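Local coordinates for protein Ufm1-specific protease (Caenorhabditis elegans, PDB 5EJJ) that is a thiol protease that cleaves the peptide bond at the C-terminal glycine of the ubiquitin-like modifier ufm-1, and is required to localise certain odorant receptors to cilia, at residues G134-S138 with A151-L155; S156-F162 with R261-N265; I240-V244 with T289-Y293; R267-T271 with L302-L306. One frame throughout, in Å; residues are numbered along the deposited sequence.

From the N terminus, interaction 1 comes first and closes a short loop of 12 residues, folding helix 144-156 back on strand 127-139; it is finished before the other three begin. Interaction 2 starts directly after it and brings the turn that follows this helix onto helix 253-280, closing a loop of 98 residues. Interaction 3 crosses interaction 2, because 240-244 lies inside that loop and 289-293 beyond it. Interaction 4 in turn crosses interaction 3 but stands in series with interaction 2. Helix 253-280 serves interactions 2 and 4, while the centres of interactions 3 and 4 lie about 7 Å apart, at strand pair 289-293 and 302-306.

Interaction 1: G134-S138 with A151-L155; sequences GYEWS and AAERL
Trp137 and Tyr135 on the strand receive Ala151, Ala152 and Leu155 of the helix, and the fit shows in two CH-pi contacts. Ala151 CB sits almost straight above the five-membered ring of Trp137, 3.4 Å from its centroid and only 9° off the ring normal. The second involves Leu155, whose CD2 lies over the face of the Tyr135 ring, 3.8 Å from the centroid. The phenol is brought there by a chi1 of 46°, which places CG in the crowded position between the backbone N and the carbonyl carbon. The two aromatic residues also touch each other: Tyr135 CE2 packs on the Trp137 face opposite the one taken by Ala151 CB, sandwiching the indole.

Ordinary apolar packing fills in the rest. Leu155 CD2 meets the indole at its edge, near the ring plane, 3.4 Å from Trp137 NE1, so one methyl serves both aromatic groups. Farther along the indole, Trp137 CZ2 approaches Ala152 CB at 4.0 Å.

Polar connections run to neighbours instead. Tyr135 OH hydrogen-bonds Thr271 OG1 of helix 253-280, and the strand pairs with 235-247 through backbone bonds of Tyr135 with Thr239 and of Trp137 with Leu237.

The segment axes approach to 9.9 Å and run at 141°, the geometry of a beta-alpha unit whose helix turns back over its own strand. Far from the active site, this helix is held to the sheet by shape and dispersion: small alanines admit a broad indole, and a leucine methyl fills the corner between two aromatic rings.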
loop_
_atom_site.group_PDB
_atom_site.type_symbol
_atom_site.label_atom_id
_atom_site.label_comp_id
_atom_site.label_asym_id
_atom_site.label_seq_id
_atom_site.Cartn_x
_atom_site.Cartn_y
_atom_site.Cartn_z
ATOM N N GLY A 134 -20.480 8.735 8.118
ATOM C CA GLY A 134 -21.262 7.686 8.748
ATOM C C GLY A 134 -22.656 7.651 8.179
ATOM O O GLY A 134 -23.154 8.664 7.692
ATOM N N TYR A 135 -23.294 6.493 8.215
ATOM C CA TYR A 135 -24.703 6.447 7.842
ATOM C C TYR A 135 -25.414 5.314 8.546
ATOM O O TYR A 135 -24.779 4.452 9.149
ATOM C CB TYR A 135 -24.904 6.386 6.324
ATOM C CG TYR A 135 -24.024 5.383 5.629
ATOM C CD1 TYR A 135 -22.748 5.728 5.204
ATOM C CD2 TYR A 135 -24.465 4.088 5.389
ATOM C CE1 TYR A 135 -21.948 4.818 4.576
ATOM C CE2 TYR A 135 -23.663 3.172 4.748
ATOM C CZ TYR A 135 -22.405 3.546 4.353
ATOM O OH TYR A 135 -21.595 2.646 3.718
ATOM N N GLU A 136 -26.736 5.335 8.495
ATOM C CA GLU A 136 -27.520 4.325 9.174
ATOM C C GLU A 136 -28.512 3.653 8.222
ATOM O O GLU A 136 -29.120 4.301 7.372
ATOM C CB GLU A 136 -28.222 4.959 10.360
ATOM C CG GLU A 136 -29.127 4.043 11.133
ATOM C CD GLU A 136 -29.819 4.781 12.261
ATOM O OE1 GLU A 136 -30.377 5.880 11.991
ATOM O OE2 GLU A 136 -29.784 4.274 13.410
ATOM N N TRP A 137 -28.642 2.338 8.361
ATOM C CA TRP A 137 -29.427 1.514 7.440
ATOM C C TRP A 137 -30.348 0.608 8.205
ATOM O O TRP A 137 -29.916 -0.066 9.142
ATOM C CB TRP A 137 -28.512 0.617 6.624
ATOM C CG TRP A 137 -27.973 1.267 5.455
ATOM C CD1 TRP A 137 -28.193 2.547 5.077
ATOM C CD2 TRP A 137 -27.113 0.685 4.472
ATOM N NE1 TRP A 137 -27.524 2.816 3.909
ATOM C CE2 TRP A 137 -26.851 1.690 3.506
ATOM C CE3 TRP A 137 -26.542 -0.578 4.309
ATOM C CZ2 TRP A 137 -26.043 1.472 2.371
ATOM C CZ3 TRP A 137 -25.739 -0.799 3.173
ATOM C CH2 TRP A 137 -25.501 0.230 2.218
ATOM N N SER A 138 -31.611 0.572 7.792
ATOM C CA SER A 138 -32.588 -0.284 8.442
ATOM C C SER A 138 -32.994 -1.449 7.555
ATOM O O SER A 138 -33.415 -1.259 6.409
ATOM C CB SER A 138 -33.798 0.528 8.865
ATOM O OG SER A 138 -33.605 1.018 10.178
ATOM N N ALA A 151 -31.283 0.750 0.326
ATOM C CA ALA A 151 -30.796 1.836 1.168
ATOM C C ALA A 151 -29.705 2.540 0.394
ATOM O O ALA A 151 -29.677 3.773 0.281
ATOM C CB ALA A 151 -30.259 1.292 2.462
ATOM N N ALA A 152 -28.825 1.714 -0.166
ATOM C CA ALA A 152 -27.724 2.175 -0.993
ATOM C C ALA A 152 -28.178 3.099 -2.130
ATOM O O ALA A 152 -27.710 4.233 -2.223
ATOM C CB ALA A 152 -26.918 0.985 -1.515
ATOM N N GLU A 153 -29.084 2.632 -2.982
ATOM C CA GLU A 153 -29.575 3.473 -4.073
ATOM C C GLU A 153 -30.062 4.866 -3.614
ATOM O O GLU A 153 -29.737 5.872 -4.236
ATOM C CB GLU A 153 -30.638 2.745 -4.904
ATOM C CG GLU A 153 -30.952 1.338 -4.409
ATOM C CD GLU A 153 -31.507 0.413 -5.501
ATOM O OE1 GLU A 153 -31.116 0.586 -6.678
ATOM O OE2 GLU A 153 -32.328 -0.489 -5.182
ATOM N N ARG A 154 -30.806 4.929 -2.516
ATOM C CA ARG A 154 -31.320 6.201 -2.014
ATOM C C ARG A 154 -30.222 6.983 -1.311
ATOM O O ARG A 154 -30.350 8.191 -1.085
ATOM C CB ARG A 154 -32.466 5.965 -1.018
ATOM C CG ARG A 154 -33.841 5.635 -1.624
ATOM C CD ARG A 154 -34.737 4.952 -0.591
ATOM N NE ARG A 154 -34.128 5.019 0.739
ATOM C CZ ARG A 154 -33.872 3.966 1.519
ATOM N NH1 ARG A 154 -34.198 2.732 1.115
ATOM N NH2 ARG A 154 -33.301 4.159 2.714
ATOM N N LEU A 155 -29.155 6.288 -0.928
ATOM C CA LEU A 155 -28.018 6.945 -0.288
ATOM C C LEU A 155 -27.195 7.668 -1.334
ATOM O O LEU A 155 -26.625 8.721 -1.074
ATOM C CB LEU A 155 -27.146 5.921 0.427
ATOM C CG LEU A 155 -26.036 6.426 1.327
ATOM C CD1 LEU A 155 -26.437 7.742 1.922
ATOM C CD2 LEU A 155 -25.851 5.405 2.427
#

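Interaction 2: S156-F162 with R261-N265; sequences SMASFRF and REAFN
Phe162 directs the edge of its ring at the face of Phe264, a T-shaped pair with centroids 5.0 Å apart and planes at 74°. It belongs to the turn, including the 3-10 segment 159-161, that leaves helix 144-156 and leads into strand 163-166, and the turn packs here against helix 253-280. The approach is led by Phe162 CE2, 3.5 Å from Phe264 CE1. Ser159 closes up the same corner: its CA lies over the centre of the Phe162 ring, and its CB lies 3.4 Å from Phe264 CD1.

Arg261 runs alongside the turn with its chain extended from CG to NE, which carries the guanidinium past Ser159 and Phe160. One face of the guanidinium has Ser159 OG over it, while Phe160 CB is 3.3 Å from Arg261 NE. Beyond the two segments, Phe160 O is hydrogen-bonded to Tyr257 OH on the same helix, a further tie between turn and helix.

The polar detail centres on Ser159, whose hydroxyl has two acceptors within reach of its one proton: OG lies 2.8 Å from Asn265 OD1 and 3.1 Å from Ser156 O.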
loop_
_atom_site.group_PDB
_atom_site.type_symbol
_atom_site.label_atom_id
_atom_site.label_comp_id
_atom_site.label_asym_id
_atom_site.label_seq_id
_atom_site.Cartn_x
_atom_site.Cartn_y
_atom_site.Cartn_z
ATOM N N SER A 156 -27.158 7.089 -2.529
ATOM C CA SER A 156 -26.423 7.657 -3.650
ATOM C C SER A 156 -27.091 8.881 -4.269
ATOM O O SER A 156 -26.425 9.674 -4.918
ATOM C CB SER A 156 -26.115 6.575 -4.695
ATOM O OG SER A 156 -25.218 5.602 -4.145
ATOM N N MET A 157 -28.397 9.041 -4.050
ATOM C CA MET A 157 -29.128 10.239 -4.496
ATOM C C MET A 157 -29.044 11.331 -3.454
ATOM O O MET A 157 -29.446 12.454 -3.712
ATOM C CB MET A 157 -30.614 9.965 -4.726
ATOM C CG MET A 157 -30.979 8.579 -5.198
ATOM S SD MET A 157 -31.214 8.510 -6.980
ATOM C CE MET A 157 -29.506 8.468 -7.543
ATOM N N ALA A 158 -28.545 10.990 -2.273
ATOM C CA ALA A 158 -28.497 11.922 -1.153
ATOM C C ALA A 158 -27.147 12.637 -1.088
ATOM O O ALA A 158 -27.042 13.755 -0.565
ATOM C CB ALA A 158 -28.770 11.178 0.168
ATOM N N SER A 159 -26.124 11.975 -1.629
ATOM C CA SER A 159 -24.728 12.382 -1.470
ATOM C C SER A 159 -24.382 13.719 -2.137
ATOM O O SER A 159 -23.425 14.388 -1.733
ATOM C CB SER A 159 -23.810 11.282 -2.008
ATOM O OG SER A 159 -24.060 11.017 -3.382
ATOM N N PHE A 160 -25.165 14.112 -3.148
ATOM C CA PHE A 160 -24.949 15.395 -3.837
ATOM C C PHE A 160 -25.172 16.611 -2.917
ATOM O O PHE A 160 -24.942 17.748 -3.313
ATOM C CB PHE A 160 -25.772 15.490 -5.147
ATOM C CG PHE A 160 -27.207 15.910 -4.950
ATOM C CD1 PHE A 160 -28.185 14.975 -4.632
ATOM C CD2 PHE A 160 -27.595 17.248 -5.108
ATOM C CE1 PHE A 160 -29.530 15.366 -4.454
ATOM C CE2 PHE A 160 -28.939 17.652 -4.935
ATOM C CZ PHE A 160 -29.905 16.705 -4.603
ATOM N N ARG A 161 -25.595 16.364 -1.687
ATOM C CA ARG A 161 -25.896 17.440 -0.769
ATOM C C ARG A 161 -24.870 17.545 0.388
ATOM O O ARG A 161 -24.966 18.434 1.244
ATOM C CB ARG A 161 -27.332 17.268 -0.255
ATOM C CG ARG A 161 -27.978 18.513 0.424
ATOM C CD ARG A 161 -28.208 19.743 -0.518
ATOM N NE ARG A 161 -29.123 20.732 0.077
ATOM C CZ ARG A 161 -28.765 21.689 0.940
ATOM N NH1 ARG A 161 -27.499 21.812 1.324
ATOM N NH2 ARG A 161 -29.683 22.527 1.426
ATOM N N PHE A 162 -23.876 16.660 0.418
ATOM C CA PHE A 162 -22.852 16.749 1.450
ATOM C C PHE A 162 -21.883 17.894 1.150
ATOM O O PHE A 162 -21.733 18.326 0.010
ATOM C CB PHE A 162 -22.048 15.468 1.539
ATOM C CG PHE A 162 -22.848 14.261 1.892
ATOM C CD1 PHE A 162 -24.130 14.373 2.392
ATOM C CD2 PHE A 162 -22.303 12.994 1.733
ATOM C CE1 PHE A 162 -24.851 13.240 2.722
ATOM C CE2 PHE A 162 -23.019 11.860 2.065
ATOM C CZ PHE A 162 -24.290 11.985 2.553
ATOM N N ARG A 261 -18.117 12.768 -4.448
ATOM C CA ARG A 261 -19.436 12.197 -4.459
ATOM C C ARG A 261 -19.371 10.769 -4.958
ATOM O O ARG A 261 -19.866 9.868 -4.288
ATOM C CB ARG A 261 -20.329 13.029 -5.354
ATOM C CG ARG A 261 -21.758 12.735 -5.179
ATOM C CD ARG A 261 -22.608 13.385 -6.236
ATOM N NE ARG A 261 -23.962 12.882 -6.076
ATOM C CZ ARG A 261 -24.489 11.912 -6.814
ATOM N NH1 ARG A 261 -23.788 11.369 -7.813
ATOM N NH2 ARG A 261 -25.729 11.506 -6.562
ATOM N N GLU A 262 -18.760 10.553 -6.122
ATOM C CA GLU A 262 -18.545 9.188 -6.627
ATOM C C GLU A 262 -17.785 8.325 -5.621
ATOM O O GLU A 262 -18.073 7.129 -5.466
ATOM C CB GLU A 262 -17.775 9.193 -7.945
ATOM C CG GLU A 262 -17.473 7.798 -8.526
ATOM C CD GLU A 262 -18.706 7.080 -9.078
ATOM O OE1 GLU A 262 -19.757 7.736 -9.311
ATOM O OE2 GLU A 262 -18.630 5.844 -9.279
ATOM N N ALA A 263 -16.812 8.942 -4.949
ATOM C CA ALA A 263 -16.006 8.257 -3.953
ATOM C C ALA A 263 -16.915 7.703 -2.858
ATOM O O ALA A 263 -16.860 6.505 -2.525
ATOM C CB ALA A 263 -14.973 9.200 -3.382
ATOM N N PHE A 264 -17.766 8.580 -2.325
ATOM C CA PHE A 264 -18.723 8.210 -1.291
ATOM C C PHE A 264 -19.726 7.138 -1.746
ATOM O O PHE A 264 -20.064 6.232 -0.973
ATOM C CB PHE A 264 -19.490 9.434 -0.780
ATOM C CG PHE A 264 -20.593 9.076 0.145
ATOM C CD1 PHE A 264 -21.892 9.039 -0.294
ATOM C CD2 PHE A 264 -20.320 8.685 1.444
ATOM C CE1 PHE A 264 -22.919 8.662 0.566
ATOM C CE2 PHE A 264 -21.340 8.296 2.304
ATOM C CZ PHE A 264 -22.640 8.293 1.872
ATOM N N ASN A 265 -20.211 7.242 -2.984
ATOM C CA ASN A 265 -21.154 6.255 -3.471
ATOM C C ASN A 265 -20.532 4.867 -3.631
ATOM O O ASN A 265 -21.194 3.866 -3.372
ATOM C CB ASN A 265 -21.850 6.706 -4.752
ATOM C CG ASN A 265 -22.681 7.978 -4.565
ATOM O OD1 ASN A 265 -22.965 8.409 -3.443
ATOM N ND2 ASN A 265 -23.078 8.583 -5.677
#

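Interaction 3: I240-V244 with T289-Y293; sequences IGEVV and TSATY
Glu242 reaches from its strand across to Thr292, and its side chain can be traced outward. CB lies beside Ser290, 4.4 Å from Ser290 CB. From there the chain is extended beyond CG (chi2 -174°), carrying the carboxylate past Ser290 to the level of Thr292. At the tip, OE1 accepts a hydrogen bond from Thr292 OG1 at 2.7 Å, met on the syn side but 29° out of the carboxylate plane. A water gives OE1 a second hydrogen bond and itself accepts from Thr292 N, so direct and water-mediated bonds hold the same residue. OE2 turns elsewhere, to Ser347 OG, with weak bonds from the backbone N of Leu343 and His344. This set of donors would probably favour the charged form of the buried carboxylate.

Around this side chain the strands are close but joined through water. Gly241, with no side chain on this side, lets its CA lie 3.7 Å from Ser290 CB. One water links Ile240 O to Ser290 N; another links Glu242 O to Ser290 OG, whose stronger partner is Gln305.

The segments run nearly parallel, at 25° with axes 6.0 Å apart. Strand 235-247 is an outer strand of its sheet, bonded to strand 127-139 on one flank, while 289-293 pairs with 302-306; helix 253-280 connects the two strands in sequence and packs on both, through Ala263 against Val243 and Arg267 against Ser290.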
loop_
_atom_site.group_PDB
_atom_site.type_symbol
_atom_site.label_atom_id
_atom_site.label_comp_id
_atom_site.label_asym_id
_atom_site.label_seq_id
_atom_site.Cartn_x
_atom_site.Cartn_y
_atom_site.Cartn_z
ATOM N N ILE A 240 -19.594 3.535 9.685
ATOM C CA ILE A 240 -18.767 4.734 9.579
ATOM C C ILE A 240 -17.385 4.348 9.105
ATOM O O ILE A 240 -16.919 3.237 9.383
ATOM C CB ILE A 240 -18.695 5.556 10.887
ATOM C CG1 ILE A 240 -17.446 5.226 11.657
ATOM C CG2 ILE A 240 -19.861 5.258 11.770
ATOM C CD1 ILE A 240 -17.511 5.710 13.044
ATOM N N GLY A 241 -16.746 5.250 8.361
ATOM C CA GLY A 241 -15.416 4.986 7.851
ATOM C C GLY A 241 -14.848 6.031 6.911
ATOM O O GLY A 241 -15.530 6.994 6.580
ATOM N N GLU A 242 -13.591 5.829 6.500
ATOM C CA GLU A 242 -12.890 6.709 5.576
ATOM C C GLU A 242 -13.635 6.806 4.270
ATOM O O GLU A 242 -14.265 5.846 3.839
ATOM C CB GLU A 242 -11.528 6.129 5.220
ATOM C CG GLU A 242 -10.517 6.017 6.345
ATOM C CD GLU A 242 -9.119 5.547 5.858
ATOM O OE1 GLU A 242 -9.043 4.658 4.954
ATOM O OE2 GLU A 242 -8.096 6.082 6.382
ATOM N N VAL A 243 -13.543 7.958 3.621
ATOM C CA VAL A 243 -13.834 8.038 2.203
ATOM C C VAL A 243 -12.725 8.854 1.541
ATOM O O VAL A 243 -12.544 10.032 1.847
ATOM C CB VAL A 243 -15.192 8.661 1.926
ATOM C CG1 VAL A 243 -15.447 8.714 0.449
ATOM C CG2 VAL A 243 -16.276 7.857 2.594
ATOM N N VAL A 244 -11.977 8.206 0.641
ATOM C CA VAL A 244 -10.778 8.778 0.034
ATOM C C VAL A 244 -10.978 9.017 -1.446
ATOM O O VAL A 244 -11.413 8.123 -2.162
ATOM C CB VAL A 244 -9.600 7.832 0.163
ATOM C CG1 VAL A 244 -8.368 8.526 -0.285
ATOM C CG2 VAL A 244 -9.455 7.367 1.586
ATOM N N THR A 289 -15.349 -2.608 8.572
ATOM C CA THR A 289 -14.262 -1.643 8.834
ATOM C C THR A 289 -13.772 -1.065 7.522
ATOM O O THR A 289 -13.505 -1.806 6.567
ATOM C CB THR A 289 -12.978 -2.279 9.460
ATOM O OG1 THR A 289 -13.266 -2.908 10.715
ATOM C CG2 THR A 289 -11.930 -1.214 9.671
ATOM N N SER A 290 -13.611 0.249 7.477
ATOM C CA SER A 290 -13.080 0.873 6.279
ATOM C C SER A 290 -11.557 0.855 6.184
ATOM O O SER A 290 -10.862 1.330 7.085
ATOM C CB SER A 290 -13.586 2.299 6.152
ATOM O OG SER A 290 -14.614 2.335 5.184
ATOM N N ALA A 291 -11.046 0.335 5.069
ATOM C CA ALA A 291 -9.610 0.311 4.822
ATOM C C ALA A 291 -9.252 0.881 3.457
ATOM O O ALA A 291 -10.044 0.825 2.511
ATOM C CB ALA A 291 -9.068 -1.118 4.959
ATOM N N THR A 292 -8.044 1.422 3.370
ATOM C CA THR A 292 -7.446 1.842 2.106
ATOM C C THR A 292 -6.051 1.214 2.005
ATOM O O THR A 292 -5.316 1.155 2.993
ATOM C CB THR A 292 -7.322 3.370 2.022
ATOM O OG1 THR A 292 -8.578 3.965 2.357
ATOM C CG2 THR A 292 -6.962 3.789 0.639
ATOM N N TYR A 293 -5.705 0.718 0.824
ATOM C CA TYR A 293 -4.433 0.073 0.601
ATOM C C TYR A 293 -3.795 0.626 -0.646
ATOM O O TYR A 293 -4.457 1.231 -1.490
ATOM C CB TYR A 293 -4.624 -1.415 0.376
ATOM C CG TYR A 293 -5.309 -2.116 1.494
ATOM C CD1 TYR A 293 -6.684 -2.257 1.512
ATOM C CD2 TYR A 293 -4.583 -2.647 2.532
ATOM C CE1 TYR A 293 -7.320 -2.905 2.549
ATOM C CE2 TYR A 293 -5.196 -3.307 3.568
ATOM C CZ TYR A 293 -6.561 -3.425 3.579
ATOM O OH TYR A 293 -7.149 -4.074 4.630
HETATM O O HOH W 1 -14.183 1.731 9.813
HETATM O O HOH W 2 -16.505 4.028 4.113
HETATM O O HOH W 3 -7.074 2.708 5.614
#

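Interaction 4: R267-T271 with L302-L306; sequences RANNT and LHLQL
Gln305 faces the helix and is gripped at both its side-chain amide and its backbone. Its OE1 accepts from Arg267 NH1 at 2.8 Å, with an N-H...O angle of 164°; the oxygen lies in the guanidinium plane, while the amide itself stands perpendicular to that plane. A bend at chi2 (-60°) turns the amide so that OE1 faces Arg267, while CG lies against Thr271 OG1. OE1 has a second donor, Ser290 OG, and Arg267 NH1 a second acceptor, Ala291 O.

The backbone is met by Asn270: Gln305 N donates to Asn270 OD1 at 3.1 Å, nearly straight at 173° but coming from above the carbonyl plane. Asn270 ND2 is satisfied by Ser67 OG. Arg267 NH2 forms a weak bond to Thr292 OG1, and one guanidinium face is covered by His303 CB, 3.3 Å from NH2. The imidazole points on past it, where His303 NE2 pairs with Ser70 OG.

Within the helix, Thr271 OG1 returns a hydrogen bond to Arg267 O at 3.0 Å. That carbonyl also takes Thr271 N, from the opposite face of its plane.

Leu304 and Leu306 use their backbones to pair with strand 289-293, leaving Gln305 N to face the helix. The result is a helix packed on a two-stranded antiparallel unit through a buried polar layer, in the UfSP2-type N-terminal region.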
loop_
_atom_site.group_PDB
_atom_site.type_symbol
_atom_site.label_atom_id
_atom_site.label_comp_id
_atom_site.label_asym_id
_atom_site.label_seq_id
_atom_site.Cartn_x
_atom_site.Cartn_y
_atom_site.Cartn_z
ATOM N N ARG A 267 -18.025 3.542 -1.863
ATOM C CA ARG A 267 -17.879 2.961 -0.542
ATOM C C ARG A 267 -19.195 2.399 -0.018
ATOM O O ARG A 267 -19.198 1.388 0.672
ATOM C CB ARG A 267 -17.375 4.016 0.432
ATOM C CG ARG A 267 -15.938 4.362 0.301
ATOM C CD ARG A 267 -15.116 3.445 1.161
ATOM N NE ARG A 267 -13.701 3.760 1.025
ATOM C CZ ARG A 267 -12.719 3.052 1.565
ATOM N NH1 ARG A 267 -12.986 1.965 2.284
ATOM N NH2 ARG A 267 -11.463 3.434 1.368
ATOM N N ALA A 268 -20.308 3.078 -0.302
ATOM C CA ALA A 268 -21.612 2.575 0.133
ATOM C C ALA A 268 -21.943 1.284 -0.614
ATOM O O ALA A 268 -22.273 0.283 0.005
ATOM C CB ALA A 268 -22.689 3.598 -0.063
ATOM N N ASN A 269 -21.822 1.301 -1.937
ATOM C CA ASN A 269 -22.026 0.106 -2.730
ATOM C C ASN A 269 -21.137 -1.052 -2.284
ATOM O O ASN A 269 -21.557 -2.201 -2.276
ATOM C CB ASN A 269 -21.778 0.410 -4.202
ATOM C CG ASN A 269 -22.737 1.462 -4.756
ATOM O OD1 ASN A 269 -23.846 1.656 -4.239
ATOM N ND2 ASN A 269 -22.312 2.148 -5.820
ATOM N N ASN A 270 -19.902 -0.743 -1.910
ATOM C CA ASN A 270 -18.981 -1.752 -1.429
ATOM C C ASN A 270 -19.460 -2.366 -0.132
ATOM O O ASN A 270 -19.363 -3.569 0.039
ATOM C CB ASN A 270 -17.590 -1.164 -1.227
ATOM C CG ASN A 270 -16.487 -2.211 -1.366
ATOM O OD1 ASN A 270 -16.055 -2.827 -0.382
ATOM N ND2 ASN A 270 -16.038 -2.431 -2.602
ATOM N N THR A 271 -19.968 -1.533 0.781
ATOM C CA THR A 271 -20.510 -1.986 2.072
ATOM C C THR A 271 -21.733 -2.847 1.838
ATOM O O THR A 271 -21.926 -3.880 2.476
ATOM C CB THR A 271 -20.967 -0.798 2.927
ATOM O OG1 THR A 271 -19.841 0.035 3.238
ATOM C CG2 THR A 271 -21.630 -1.281 4.220
ATOM N N LEU A 302 -6.617 1.277 -3.454
ATOM C CA LEU A 302 -7.663 0.258 -3.444
ATOM C C LEU A 302 -8.497 0.470 -2.192
ATOM O O LEU A 302 -7.948 0.606 -1.097
ATOM C CB LEU A 302 -7.041 -1.133 -3.370
ATOM C CG LEU A 302 -7.927 -2.343 -3.061
ATOM C CD1 LEU A 302 -8.813 -2.731 -4.212
ATOM C CD2 LEU A 302 -7.050 -3.490 -2.767
ATOM N N HIS A 303 -9.821 0.486 -2.343
ATOM C CA HIS A 303 -10.706 0.902 -1.264
ATOM C C HIS A 303 -11.665 -0.206 -0.907
ATOM O O HIS A 303 -12.357 -0.722 -1.760
ATOM C CB HIS A 303 -11.502 2.112 -1.686
ATOM C CG HIS A 303 -10.684 3.159 -2.354
ATOM N ND1 HIS A 303 -10.316 4.324 -1.722
ATOM C CD2 HIS A 303 -10.162 3.224 -3.603
ATOM C CE1 HIS A 303 -9.606 5.060 -2.556
ATOM N NE2 HIS A 303 -9.494 4.413 -3.702
ATOM N N LEU A 304 -11.721 -0.580 0.359
ATOM C CA LEU A 304 -12.511 -1.736 0.714
ATOM C C LEU A 304 -13.176 -1.572 2.063
ATOM O O LEU A 304 -12.587 -1.037 3.008
ATOM C CB LEU A 304 -11.634 -2.986 0.736
ATOM C CG LEU A 304 -10.941 -3.409 -0.556
ATOM C CD1 LEU A 304 -9.990 -4.537 -0.266
ATOM C CD2 LEU A 304 -11.962 -3.807 -1.605
ATOM N N GLN A 305 -14.422 -2.028 2.124
ATOM C CA GLN A 305 -15.142 -2.228 3.372
ATOM C C GLN A 305 -14.863 -3.666 3.771
ATOM O O GLN A 305 -15.124 -4.591 2.986
ATOM C CB GLN A 305 -16.627 -2.028 3.138
ATOM C CG GLN A 305 -16.924 -0.703 2.530
ATOM C CD GLN A 305 -16.446 0.396 3.428
ATOM O OE1 GLN A 305 -15.461 1.064 3.132
ATOM N NE2 GLN A 305 -17.117 0.571 4.561
ATOM N N LEU A 306 -14.288 -3.854 4.960
ATOM C CA LEU A 306 -13.851 -5.186 5.404
ATOM C C LEU A 306 -14.791 -5.826 6.434
ATOM O O LEU A 306 -15.157 -5.198 7.435
ATOM C CB LEU A 306 -12.449 -5.099 5.982
ATOM C CG LEU A 306 -11.374 -4.702 4.994
ATOM C CD1 LEU A 306 -10.085 -4.552 5.736
ATOM C CD2 LEU A 306 -11.271 -5.762 3.920
#